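Local coordinates for erythrocyte membrane protein 1 (Plasmodium falciparum, PDB 2XU0) that probably binds host cell surface receptors in rosetting, this piece being the N-terminal segment and first Duffy-binding-like domain of a large adhesin, at residues K149-A154 with Q222-K227; D140-F145 with L158-V163; R194-I199 with Y305-P310; N182-G187 with D277-G282. The protein carries 10 engineered substitutions. One frame throughout, in Å; residues are numbered along the deposited sequence.

Contact 1. Residues K149-A154 with Q222-K227. Engineered in segment 149-154: Ala154 (natural residue Thr).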
loop_
_atom_site.group_PDB
_atom_site.type_symbol
_atom_site.label_atom_id
_atom_site.label_comp_id
_atom_site.label_asym_id
_atom_site.label_seq_id
_atom_site.Cartn_x
_atom_site.Cartn_y
_atom_site.Cartn_z
ATOM N N LYS A 149 5.190 -34.050 -3.840
ATOM C CA LYS A 149 5.567 -35.079 -2.866
ATOM C C LYS A 149 6.694 -34.651 -1.916
ATOM O O LYS A 149 6.939 -35.335 -0.923
ATOM C CB LYS A 149 5.926 -36.403 -3.577
ATOM C CG LYS A 149 4.812 -36.994 -4.448
ATOM C CD LYS A 149 5.065 -36.737 -5.936
ATOM C CE LYS A 149 4.003 -37.342 -6.819
ATOM N NZ LYS A 149 4.352 -37.222 -8.261
ATOM N N ASN A 150 7.362 -33.522 -2.208
ATOM C CA ASN A 150 8.483 -32.983 -1.430
ATOM C C ASN A 150 8.096 -31.963 -0.347
ATOM O O ASN A 150 8.783 -31.895 0.674
ATOM C CB ASN A 150 9.544 -32.376 -2.365
ATOM C CG ASN A 150 10.082 -33.310 -3.437
ATOM O OD1 ASN A 150 10.345 -34.504 -3.210
ATOM N ND2 ASN A 150 10.288 -32.765 -4.629
ATOM N N THR A 151 7.027 -31.162 -0.570
ATOM C CA THR A 151 6.577 -30.125 0.377
ATOM C C THR A 151 5.554 -30.720 1.356
ATOM O O THR A 151 4.371 -30.789 1.026
ATOM C CB THR A 151 6.088 -28.875 -0.392
ATOM O OG1 THR A 151 6.926 -28.651 -1.527
ATOM C CG2 THR A 151 6.060 -27.623 0.477
ATOM N N ASN A 152 6.010 -31.157 2.556
ATOM C CA ASN A 152 5.163 -31.838 3.543
ATOM C C ASN A 152 5.215 -31.305 4.973
ATOM O O ASN A 152 4.313 -31.617 5.759
ATOM C CB ASN A 152 5.493 -33.339 3.593
ATOM C CG ASN A 152 5.594 -33.998 2.251
ATOM O OD1 ASN A 152 4.591 -34.350 1.632
ATOM N ND2 ASN A 152 6.812 -34.134 1.755
ATOM N N THR A 153 6.281 -30.594 5.350
ATOM C CA THR A 153 6.423 -30.107 6.729
ATOM C C THR A 153 6.428 -28.583 6.814
ATOM O O THR A 153 6.597 -27.900 5.797
ATOM C CB THR A 153 7.722 -30.655 7.357
ATOM O OG1 THR A 153 8.847 -30.088 6.679
ATOM C CG2 THR A 153 7.791 -32.195 7.364
ATOM N N ALA A 154 6.327 -28.066 8.055
ATOM C CA ALA A 154 6.410 -26.647 8.404
ATOM C C ALA A 154 7.749 -26.065 7.956
ATOM O O ALA A 154 7.799 -24.905 7.540
ATOM C CB ALA A 154 6.242 -26.477 9.900
ATOM N N GLN A 222 -3.216 -24.935 0.845
ATOM C CA GLN A 222 -4.144 -25.821 1.555
ATOM C C GLN A 222 -3.726 -27.303 1.572
ATOM O O GLN A 222 -3.993 -27.984 2.564
ATOM C CB GLN A 222 -5.628 -25.575 1.225
ATOM C CG GLN A 222 -5.982 -25.510 -0.239
ATOM C CD GLN A 222 -7.293 -24.795 -0.465
ATOM O OE1 GLN A 222 -7.393 -23.562 -0.377
ATOM N NE2 GLN A 222 -8.316 -25.557 -0.817
ATOM N N VAL A 223 -2.955 -27.751 0.547
ATOM C CA VAL A 223 -2.397 -29.108 0.450
ATOM C C VAL A 223 -1.248 -29.230 1.474
ATOM O O VAL A 223 -1.256 -30.154 2.296
ATOM C CB VAL A 223 -1.946 -29.456 -1.003
ATOM C CG1 VAL A 223 -1.070 -30.716 -1.042
ATOM C CG2 VAL A 223 -3.153 -29.608 -1.941
ATOM N N VAL A 224 -0.293 -28.268 1.454
ATOM C CA VAL A 224 0.845 -28.241 2.397
ATOM C C VAL A 224 0.356 -28.198 3.847
ATOM O O VAL A 224 0.852 -28.953 4.685
ATOM C CB VAL A 224 1.858 -27.108 2.101
ATOM C CG1 VAL A 224 3.055 -27.177 3.049
ATOM C CG2 VAL A 224 2.336 -27.176 0.666
ATOM N N PHE A 225 -0.646 -27.350 4.129
ATOM C CA PHE A 225 -1.201 -27.217 5.478
ATOM C C PHE A 225 -2.000 -28.425 5.985
ATOM O O PHE A 225 -2.091 -28.622 7.199
ATOM C CB PHE A 225 -1.907 -25.870 5.661
ATOM C CG PHE A 225 -0.982 -24.727 6.050
ATOM C CD1 PHE A 225 -0.498 -24.613 7.354
ATOM C CD2 PHE A 225 -0.671 -23.723 5.142
ATOM C CE1 PHE A 225 0.323 -23.544 7.725
ATOM C CE2 PHE A 225 0.109 -22.625 5.525
ATOM C CZ PHE A 225 0.602 -22.541 6.815
ATOM N N LYS A 226 -2.530 -29.262 5.060
ATOM C CA LYS A 226 -3.237 -30.516 5.381
ATOM C C LYS A 226 -2.185 -31.558 5.856
ATOM O O LYS A 226 -2.366 -32.199 6.893
ATOM C CB LYS A 226 -4.011 -31.010 4.149
ATOM C CG LYS A 226 -4.948 -32.189 4.437
ATOM C CD LYS A 226 -5.798 -32.537 3.226
ATOM C CE LYS A 226 -6.678 -33.739 3.458
ATOM N NZ LYS A 226 -7.363 -34.157 2.203
ATOM N N LYS A 227 -1.054 -31.646 5.125
ATOM C CA LYS A 227 0.109 -32.473 5.448
ATOM C C LYS A 227 0.667 -32.084 6.812
ATOM O O LYS A 227 0.840 -32.961 7.657
ATOM C CB LYS A 227 1.193 -32.326 4.365
ATOM C CG LYS A 227 0.784 -32.936 3.037
ATOM C CD LYS A 227 1.740 -32.566 1.950
ATOM C CE LYS A 227 1.513 -33.363 0.692
ATOM N NZ LYS A 227 2.556 -33.063 -0.316
#
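The ammonium group of Lys227 bridges two oxygens of the 149-154 loop, its NZ donating to Asn152 OD1 at 3.1 Å and to Thr151 O at 3.2 Å. The arrangement fastens the connection leading into helix 154-175 onto helix 216-231, two helices of the Duffy-binding-like fold. In both bonds the nitrogen sits well above the plane of the carbonyl it meets, 43° out of it for the Asn152 amide; neither bond follows a lone pair, and the attraction is probably largely electrostatic. Lys227 gets there by an extended chain beyond CG, and its methylenes lie against the same oxygens on the way: Lys227 CD is 3.3 Å from Thr151 O.

The Asn152 amide is held at its other end as well. Asn152 ND2 donates to Lys149 O over 2.9 Å in a nearly straight bond (172°), with the acceptor in the amide plane, which fixes the rotation of the group and presents OD1 to the lysine. The polar end of Thr151 turns to Asn148 within the loop, whereas Asp156 OD2 receives the backbone N-H groups of Asn152 and Thr153. Apolar packing adjoins these bonds. With Thr151 CG2 anti to the backbone N, the methyl is directed at Val224, a residue also backed by Leu157 and Leu146; CG2 of Thr151 rests 3.8 Å from Val224 CG2 and 4.0 Å from Val224 CG1.

Contact 2. Residues D140-F145 with L158-V163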
loop_
_atom_site.group_PDB
_atom_site.type_symbol
_atom_site.label_atom_id
_atom_site.label_comp_id
_atom_site.label_asym_id
_atom_site.label_seq_id
_atom_site.Cartn_x
_atom_site.Cartn_y
_atom_site.Cartn_z
ATOM N N ASP A 140 5.260 -14.141 -6.054
ATOM C CA ASP A 140 4.690 -15.324 -5.398
ATOM C C ASP A 140 4.725 -16.610 -6.260
ATOM O O ASP A 140 4.210 -17.653 -5.844
ATOM C CB ASP A 140 3.204 -15.007 -5.022
ATOM C CG ASP A 140 2.242 -14.872 -6.213
ATOM O OD1 ASP A 140 2.724 -14.721 -7.371
ATOM O OD2 ASP A 140 1.020 -14.849 -5.986
ATOM N N GLN A 141 5.310 -16.523 -7.458
ATOM C CA GLN A 141 5.367 -17.615 -8.433
ATOM C C GLN A 141 5.808 -18.996 -7.950
ATOM O O GLN A 141 5.184 -19.992 -8.326
ATOM C CB GLN A 141 6.046 -17.157 -9.715
ATOM C CG GLN A 141 5.449 -17.786 -10.965
ATOM C CD GLN A 141 6.329 -18.848 -11.569
ATOM O OE1 GLN A 141 5.839 -19.854 -12.080
ATOM N NE2 GLN A 141 7.642 -18.621 -11.569
ATOM N N ASN A 142 6.792 -19.059 -7.034
ATOM C CA ASN A 142 7.293 -20.310 -6.459
ATOM C C ASN A 142 6.265 -21.013 -5.601
ATOM O O ASN A 142 6.308 -22.251 -5.476
ATOM C CB ASN A 142 8.568 -20.041 -5.647
ATOM C CG ASN A 142 8.375 -19.125 -4.466
ATOM O OD1 ASN A 142 7.941 -17.964 -4.591
ATOM N ND2 ASN A 142 8.685 -19.639 -3.296
ATOM N N LEU A 143 5.322 -20.231 -5.007
ATOM C CA LEU A 143 4.248 -20.779 -4.181
ATOM C C LEU A 143 3.169 -21.468 -5.033
ATOM O O LEU A 143 2.298 -22.115 -4.463
ATOM C CB LEU A 143 3.641 -19.730 -3.216
ATOM C CG LEU A 143 4.595 -18.960 -2.261
ATOM C CD1 LEU A 143 3.802 -18.131 -1.259
ATOM C CD2 LEU A 143 5.527 -19.913 -1.498
ATOM N N GLU A 144 3.259 -21.386 -6.386
ATOM C CA GLU A 144 2.330 -22.085 -7.310
ATOM C C GLU A 144 2.776 -23.549 -7.533
ATOM O O GLU A 144 2.148 -24.277 -8.299
ATOM C CB GLU A 144 2.247 -21.372 -8.667
ATOM C CG GLU A 144 1.743 -19.938 -8.631
ATOM C CD GLU A 144 1.538 -19.316 -9.996
ATOM O OE1 GLU A 144 1.152 -20.054 -10.932
ATOM O OE2 GLU A 144 1.771 -18.094 -10.135
ATOM N N PHE A 145 3.845 -23.977 -6.825
ATOM C CA PHE A 145 4.491 -25.287 -6.924
ATOM C C PHE A 145 4.701 -25.908 -5.549
ATOM O O PHE A 145 5.789 -26.396 -5.225
ATOM C CB PHE A 145 5.829 -25.131 -7.693
ATOM C CG PHE A 145 5.632 -24.538 -9.068
ATOM C CD1 PHE A 145 5.265 -25.339 -10.145
ATOM C CD2 PHE A 145 5.772 -23.173 -9.280
ATOM C CE1 PHE A 145 5.044 -24.782 -11.407
ATOM C CE2 PHE A 145 5.532 -22.617 -10.534
ATOM C CZ PHE A 145 5.193 -23.428 -11.595
ATOM N N LEU A 158 8.331 -23.078 5.184
ATOM C CA LEU A 158 9.146 -21.916 5.537
ATOM C C LEU A 158 10.182 -21.641 4.473
ATOM O O LEU A 158 10.311 -20.488 4.053
ATOM C CB LEU A 158 9.801 -22.054 6.931
ATOM C CG LEU A 158 10.643 -20.832 7.360
ATOM C CD1 LEU A 158 9.783 -19.650 7.721
ATOM C CD2 LEU A 158 11.578 -21.172 8.456
ATOM N N GLY A 159 10.854 -22.703 4.002
ATOM C CA GLY A 159 11.867 -22.627 2.953
ATOM C C GLY A 159 11.356 -21.867 1.752
ATOM O O GLY A 159 11.933 -20.849 1.382
ATOM N N ASN A 160 10.212 -22.306 1.202
ATOM C CA ASN A 160 9.536 -21.647 0.072
ATOM C C ASN A 160 9.163 -20.187 0.336
ATOM O O ASN A 160 9.436 -19.326 -0.500
ATOM C CB ASN A 160 8.296 -22.444 -0.349
ATOM C CG ASN A 160 8.657 -23.776 -0.953
ATOM O OD1 ASN A 160 8.675 -24.810 -0.279
ATOM N ND2 ASN A 160 9.002 -23.769 -2.225
ATOM N N VAL A 161 8.579 -19.909 1.521
ATOM C CA VAL A 161 8.168 -18.562 1.932
ATOM C C VAL A 161 9.362 -17.623 2.088
ATOM O O VAL A 161 9.283 -16.461 1.696
ATOM C CB VAL A 161 7.198 -18.582 3.160
ATOM C CG1 VAL A 161 6.807 -17.153 3.583
ATOM C CG2 VAL A 161 5.937 -19.399 2.839
ATOM N N LEU A 162 10.493 -18.136 2.605
ATOM C CA LEU A 162 11.718 -17.321 2.733
ATOM C C LEU A 162 12.235 -16.956 1.355
ATOM O O LEU A 162 12.639 -15.815 1.141
ATOM C CB LEU A 162 12.816 -18.029 3.543
ATOM C CG LEU A 162 12.582 -18.291 5.038
ATOM C CD1 LEU A 162 13.862 -18.760 5.678
ATOM C CD2 LEU A 162 12.096 -17.064 5.783
ATOM N N VAL A 163 12.133 -17.898 0.390
ATOM C CA VAL A 163 12.536 -17.671 -1.017
ATOM C C VAL A 163 11.652 -16.554 -1.605
ATOM O O VAL A 163 12.175 -15.646 -2.254
ATOM C CB VAL A 163 12.487 -19.003 -1.849
ATOM C CG1 VAL A 163 12.719 -18.756 -3.355
ATOM C CG2 VAL A 163 13.494 -20.034 -1.307
#
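Asn142 reaches from a short 3-10 turn to the backbone of helix 154-175, and its side chain carries the polar part of the contact. From CB, which points at the helix, the chain bends with CG between the backbone N and the carbonyl carbon (chi1 62°), and Asn142 CG comes 4.1 Å from Asn160 O. At the tip the two amide atoms divide the work. Asn142 ND2 donates to Asn160 O at 2.9 Å, a bent bond (131°) in which the donor stands above the carbonyl plane while the oxygen stays close to the plane of the Asn142 amide. Asn142 ND2 also lies 4.1 Å from CB of Val163. Asn142 OD1 and Asn160 O are both hydrogen-bonding neighbours of Thr164 OG1, whose one proton they would have to share or take in turn.

Leu143 adds the apolar half: its CD2 methyl meets Asn160 CB at 3.9 Å and lies 4.4 Å from Val161 CG2, and the side chains of Leu143 and Asn160 pass antiparallel to one another. Val217 of helix 216-231 also touches Leu143. The result is a 3-10 turn packed, through a side-chain-to-main-chain bond, against helix 154-175 of the helical Duffy-binding-like domain.

Contact 3. Residues R194-I199 with Y305-P310; sequences RSFADI and YLDYVP
The backbones of helix 186-204 and of the 3-10 turn at 306-307 come very close at Ala197 and Asp307, whose CA atoms are 3.9 Å apart. The small Ala197 side chain permits this: its CB points at the turn and sits 3.7 Å from both Leu306 C and Asp307 N, touching the peptide unit, with Leu306 CB at 3.9 Å from the same methyl. One helical turn earlier, Arg194 runs beside Leu306 in the same direction, and Leu306 CD1 lies 4.2 Å from Arg194 CG. The guanidinium of this arginine goes on to a salt bridge with Glu317 of helix 311-338.

On the other flank Phe196 and Asp307 meet. Phe196 CE2 approaches Asp307 OD2 to 3.5 Å. Ring and carboxylate planes are 51° apart and the oxygen comes in obliquely. A chi1 of 53° folds the Asp307 side chain back over its own main chain, which brings the carboxylate up to the ring.

The buried carboxylate has its partners on helix 249-268, where Arg261 forms a salt bridge and Trp257 NE1 a hydrogen bond, both to OD2, which would offset its charge. Between the two segments there is packing without hydrogen bonds, including a carboxylate laid against a ring, and the charged groups of Arg194 and Asp307 find their partners on other helices; Arg261 probably favours the ionised state of Asp307.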
loop_
_atom_site.group_PDB
_atom_site.type_symbol
_atom_site.label_atom_id
_atom_site.label_comp_id
_atom_site.label_asym_id
_atom_site.label_seq_id
_atom_site.Cartn_x
_atom_site.Cartn_y
_atom_site.Cartn_z
ATOM N N ARG A 194 4.512 -3.338 3.710
ATOM C CA ARG A 194 3.274 -3.553 2.963
ATOM C C ARG A 194 3.255 -4.891 2.267
ATOM O O ARG A 194 2.218 -5.538 2.270
ATOM C CB ARG A 194 3.015 -2.416 1.990
ATOM C CG ARG A 194 2.684 -1.131 2.693
ATOM C CD ARG A 194 2.530 -0.092 1.641
ATOM N NE ARG A 194 2.060 1.163 2.198
ATOM C CZ ARG A 194 2.478 2.343 1.782
ATOM N NH1 ARG A 194 3.387 2.428 0.819
ATOM N NH2 ARG A 194 1.997 3.447 2.317
ATOM N N SER A 195 4.407 -5.327 1.695
ATOM C CA SER A 195 4.536 -6.628 1.046
ATOM C C SER A 195 4.533 -7.731 2.074
ATOM O O SER A 195 3.936 -8.768 1.849
ATOM C CB SER A 195 5.803 -6.684 0.184
ATOM O OG SER A 195 5.535 -6.020 -1.035
ATOM N N PHE A 196 5.234 -7.521 3.203
ATOM C CA PHE A 196 5.289 -8.468 4.329
ATOM C C PHE A 196 3.866 -8.784 4.776
ATOM O O PHE A 196 3.523 -9.959 5.016
ATOM C CB PHE A 196 6.022 -7.809 5.499
ATOM C CG PHE A 196 6.143 -8.621 6.761
ATOM C CD1 PHE A 196 6.874 -9.805 6.780
ATOM C CD2 PHE A 196 5.654 -8.131 7.968
ATOM C CE1 PHE A 196 7.104 -10.490 7.990
ATOM C CE2 PHE A 196 5.860 -8.821 9.172
ATOM C CZ PHE A 196 6.552 -10.010 9.171
ATOM N N ALA A 197 3.050 -7.731 4.899
ATOM C CA ALA A 197 1.621 -7.859 5.292
ATOM C C ALA A 197 0.783 -8.638 4.241
ATOM O O ALA A 197 0.008 -9.514 4.614
ATOM C CB ALA A 197 1.026 -6.487 5.552
ATOM N N ASP A 198 1.000 -8.374 2.942
ATOM C CA ASP A 198 0.313 -9.115 1.880
ATOM C C ASP A 198 0.732 -10.596 1.880
ATOM O O ASP A 198 -0.124 -11.464 1.708
ATOM C CB ASP A 198 0.534 -8.463 0.489
ATOM C CG ASP A 198 -0.306 -7.220 0.215
ATOM O OD1 ASP A 198 -1.332 -7.023 0.906
ATOM O OD2 ASP A 198 0.049 -6.455 -0.698
ATOM N N ILE A 199 2.048 -10.886 2.109
ATOM C CA ILE A 199 2.578 -12.259 2.187
ATOM C C ILE A 199 1.934 -13.004 3.322
ATOM O O ILE A 199 1.510 -14.153 3.151
ATOM C CB ILE A 199 4.140 -12.315 2.222
ATOM C CG1 ILE A 199 4.707 -11.944 0.806
ATOM C CG2 ILE A 199 4.604 -13.724 2.636
ATOM C CD1 ILE A 199 6.238 -11.423 0.763
ATOM N N TYR A 305 3.728 -4.094 12.408
ATOM C CA TYR A 305 2.542 -4.857 12.793
ATOM C C TYR A 305 1.456 -4.708 11.719
ATOM O O TYR A 305 0.294 -4.962 11.988
ATOM C CB TYR A 305 2.058 -4.426 14.175
ATOM C CG TYR A 305 3.142 -4.597 15.226
ATOM C CD1 TYR A 305 3.340 -5.825 15.866
ATOM C CD2 TYR A 305 4.008 -3.550 15.538
ATOM C CE1 TYR A 305 4.336 -5.978 16.840
ATOM C CE2 TYR A 305 5.015 -3.704 16.494
ATOM C CZ TYR A 305 5.136 -4.898 17.180
ATOM O OH TYR A 305 6.127 -5.006 18.125
ATOM N N LEU A 306 1.849 -4.358 10.475
ATOM C CA LEU A 306 0.899 -4.216 9.367
ATOM C C LEU A 306 0.266 -5.549 9.027
ATOM O O LEU A 306 -0.896 -5.582 8.629
ATOM C CB LEU A 306 1.526 -3.572 8.131
ATOM C CG LEU A 306 1.785 -2.053 8.158
ATOM C CD1 LEU A 306 2.341 -1.591 6.811
ATOM C CD2 LEU A 306 0.525 -1.256 8.456
ATOM N N ASP A 307 0.988 -6.665 9.278
ATOM C CA ASP A 307 0.437 -8.004 9.053
ATOM C C ASP A 307 -0.741 -8.326 10.025
ATOM O O ASP A 307 -1.342 -9.397 9.945
ATOM C CB ASP A 307 1.550 -9.069 9.075
ATOM C CG ASP A 307 2.459 -9.088 10.303
ATOM O OD1 ASP A 307 2.764 -7.993 10.845
ATOM O OD2 ASP A 307 2.951 -10.186 10.657
ATOM N N TYR A 308 -1.075 -7.383 10.925
ATOM C CA TYR A 308 -2.226 -7.524 11.835
ATOM C C TYR A 308 -3.269 -6.443 11.554
ATOM O O TYR A 308 -4.184 -6.226 12.348
ATOM C CB TYR A 308 -1.788 -7.601 13.317
ATOM C CG TYR A 308 -1.016 -8.875 13.557
ATOM C CD1 TYR A 308 -1.681 -10.075 13.791
ATOM C CD2 TYR A 308 0.358 -8.929 13.337
ATOM C CE1 TYR A 308 -0.990 -11.281 13.871
ATOM C CE2 TYR A 308 1.050 -10.135 13.362
ATOM C CZ TYR A 308 0.373 -11.308 13.647
ATOM O OH TYR A 308 1.046 -12.494 13.760
ATOM N N VAL A 309 -3.123 -5.781 10.407
ATOM C CA VAL A 309 -4.056 -4.729 9.966
ATOM C C VAL A 309 -4.922 -5.305 8.840
ATOM O O VAL A 309 -4.342 -5.828 7.880
ATOM C CB VAL A 309 -3.333 -3.407 9.511
ATOM C CG1 VAL A 309 -4.336 -2.370 8.969
ATOM C CG2 VAL A 309 -2.504 -2.813 10.647
ATOM N N PRO A 310 -6.285 -5.212 8.891
ATOM C CA PRO A 310 -7.082 -5.698 7.758
ATOM C C PRO A 310 -6.541 -5.196 6.425
ATOM O O PRO A 310 -6.220 -4.013 6.268
ATOM C CB PRO A 310 -8.501 -5.161 8.046
ATOM C CG PRO A 310 -8.546 -5.025 9.536
ATOM C CD PRO A 310 -7.148 -4.628 9.943
#

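Contact 4. Residues N182-G187 with D277-G282. Engineered in segment 182-187: Ala186 (natural residue Ser).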
loop_
_atom_site.group_PDB
_atom_site.type_symbol
_atom_site.label_atom_id
_atom_site.label_comp_id
_atom_site.label_asym_id
_atom_site.label_seq_id
_atom_site.Cartn_x
_atom_site.Cartn_y
_atom_site.Cartn_z
ATOM N N ASN A 182 19.532 10.266 -0.593
ATOM C CA ASN A 182 20.741 10.451 0.205
ATOM C C ASN A 182 20.448 10.381 1.725
ATOM O O ASN A 182 21.380 10.326 2.531
ATOM C CB ASN A 182 21.464 11.727 -0.219
ATOM C CG ASN A 182 22.105 11.584 -1.586
ATOM O OD1 ASN A 182 21.534 11.966 -2.611
ATOM N ND2 ASN A 182 23.283 10.970 -1.639
ATOM N N GLY A 183 19.160 10.352 2.080
ATOM C CA GLY A 183 18.688 10.228 3.455
ATOM C C GLY A 183 18.484 8.771 3.820
ATOM O O GLY A 183 18.733 7.895 2.984
ATOM N N ASN A 184 18.042 8.488 5.077
ATOM C CA ASN A 184 17.737 7.117 5.491
ATOM C C ASN A 184 16.485 6.752 4.668
ATOM O O ASN A 184 15.511 7.498 4.669
ATOM C CB ASN A 184 17.466 7.032 7.010
ATOM C CG ASN A 184 17.089 5.660 7.494
ATOM O OD1 ASN A 184 15.989 5.170 7.220
ATOM N ND2 ASN A 184 17.963 5.033 8.293
ATOM N N LYS A 185 16.549 5.663 3.910
ATOM C CA LYS A 185 15.468 5.269 2.987
ATOM C C LYS A 185 14.290 4.567 3.706
ATOM O O LYS A 185 13.992 3.392 3.447
ATOM C CB LYS A 185 16.065 4.431 1.851
ATOM C CG LYS A 185 17.014 5.226 0.951
ATOM C CD LYS A 185 18.069 4.276 0.380
ATOM C CE LYS A 185 19.174 5.009 -0.331
ATOM N NZ LYS A 185 20.185 4.079 -0.898
ATOM N N ALA A 186 13.662 5.286 4.660
ATOM C CA ALA A 186 12.542 4.789 5.479
ATOM C C ALA A 186 11.371 4.355 4.611
ATOM O O ALA A 186 10.692 3.398 4.969
ATOM C CB ALA A 186 12.082 5.849 6.462
ATOM N N GLY A 187 11.200 5.036 3.464
ATOM C CA GLY A 187 10.156 4.769 2.473
ATOM C C GLY A 187 10.185 3.348 1.945
ATOM O O GLY A 187 9.134 2.773 1.699
ATOM N N ASP A 277 15.663 2.375 7.829
ATOM C CA ASP A 277 15.059 1.850 9.053
ATOM C C ASP A 277 13.566 2.108 9.049
ATOM O O ASP A 277 13.116 3.063 8.409
ATOM C CB ASP A 277 15.716 2.481 10.309
ATOM C CG ASP A 277 17.115 1.957 10.556
ATOM O OD1 ASP A 277 17.242 0.849 11.131
ATOM O OD2 ASP A 277 18.075 2.585 10.057
ATOM N N TYR A 278 12.798 1.259 9.741
ATOM C CA TYR A 278 11.346 1.466 9.816
ATOM C C TYR A 278 11.037 2.430 10.955
ATOM O O TYR A 278 11.527 2.246 12.074
ATOM C CB TYR A 278 10.612 0.134 10.041
ATOM C CG TYR A 278 9.109 0.241 9.852
ATOM C CD1 TYR A 278 8.561 0.446 8.589
ATOM C CD2 TYR A 278 8.240 0.131 10.931
ATOM C CE1 TYR A 278 7.188 0.570 8.409
ATOM C CE2 TYR A 278 6.855 0.194 10.753
ATOM C CZ TYR A 278 6.336 0.412 9.484
ATOM O OH TYR A 278 4.992 0.583 9.271
ATOM N N PHE A 279 10.222 3.440 10.681
ATOM C CA PHE A 279 9.851 4.390 11.717
ATOM C C PHE A 279 8.349 4.440 11.856
ATOM O O PHE A 279 7.631 4.482 10.850
ATOM C CB PHE A 279 10.357 5.813 11.387
ATOM C CG PHE A 279 11.850 6.008 11.290
ATOM C CD1 PHE A 279 12.553 6.633 12.312
ATOM C CD2 PHE A 279 12.545 5.628 10.145
ATOM C CE1 PHE A 279 13.926 6.873 12.190
ATOM C CE2 PHE A 279 13.924 5.850 10.034
ATOM C CZ PHE A 279 14.606 6.465 11.062
ATOM N N ARG A 280 7.873 4.510 13.098
ATOM C CA ARG A 280 6.449 4.658 13.418
ATOM C C ARG A 280 6.306 5.397 14.735
ATOM O O ARG A 280 7.256 5.413 15.525
ATOM C CB ARG A 280 5.692 3.308 13.419
ATOM C CG ARG A 280 6.364 2.189 14.204
ATOM C CD ARG A 280 5.391 1.095 14.572
ATOM N NE ARG A 280 4.469 1.585 15.586
ATOM C CZ ARG A 280 4.619 1.400 16.889
ATOM N NH1 ARG A 280 5.619 0.656 17.351
ATOM N NH2 ARG A 280 3.754 1.922 17.740
ATOM N N LYS A 281 5.161 6.065 14.943
ATOM C CA LYS A 281 4.902 6.841 16.153
ATOM C C LYS A 281 3.765 6.275 16.947
ATOM O O LYS A 281 2.824 5.737 16.375
ATOM C CB LYS A 281 4.597 8.315 15.837
ATOM C CG LYS A 281 5.785 9.041 15.235
ATOM C CD LYS A 281 5.489 10.487 15.000
ATOM C CE LYS A 281 6.649 11.130 14.279
ATOM N NZ LYS A 281 6.331 12.529 13.910
ATOM N N GLY A 282 3.858 6.408 18.265
ATOM C CA GLY A 282 2.784 6.037 19.170
ATOM C C GLY A 282 1.751 7.138 19.194
ATOM O O GLY A 282 1.977 8.234 18.671
HETATM O O HOH W 1 9.335 3.550 7.733
#
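Asn184 and Asp277 exchange two hydrogen bonds. The Asn184 carbonyl oxygen, OD1, accepts the backbone N-H of Asp277, with N 2.9 Å away, in the carbonyl plane and on a lone pair, while Asn184 ND2 donates to Asp277 OD2 at 3.0 Å with an N-H...O angle of 151°. OD2 uses the lone pair that faces away from its partner oxygen, and amide and carboxylate are nearly coplanar, 28° apart. The other carboxylate oxygen, OD1 of Asp277, is taken up by Ser290 OG and Gly293 N, so both oxygens have donors.

The site lies where the loop before helix 186-204 meets the first strand, 279-281, of the small antiparallel hairpin completed by 287-289 in the Duffy-binding-like domain; Lys185, at the helix N-cap position, is the centre of an inverse gamma turn. A water links the two elements further along, its oxygen donating to Ala186 O and accepting from Phe279 N, each at 3.1 Å. Asp277 O also receives a C-H...O contact from CA of Ala186, an engineered residue, 3.4 Å away. The phenyl ring of Phe279 lies beside these bonds. Asn184 OD1 lies at its edge in the ring plane, with the amide turned 84° to the ring, and Ala186 CB touches CD2 of Phe279 at 3.7 Å.

In the fold
All four contacts fall within the Duffy-binding domain, yet they differ with depth. Contact 3, whose centre is about 10 Å from the centre of the chain, is wholly buried and relies on van der Waals packing; contact 2, also buried, mixes one amide bond with aliphatic packing. Contacts 1 and 4 are partly buried, and each is held by two direct hydrogen bonds, from a lysine in contact 1 and through an asparagine-aspartate pair in contact 4, which adds a water. Contacts 3 and 4 share helix 186-204 and touch through Leu306 and Tyr278. Contact 2 joins contact 3 through Val161 and Ile199, and contact 1 through Thr151 and Asn160.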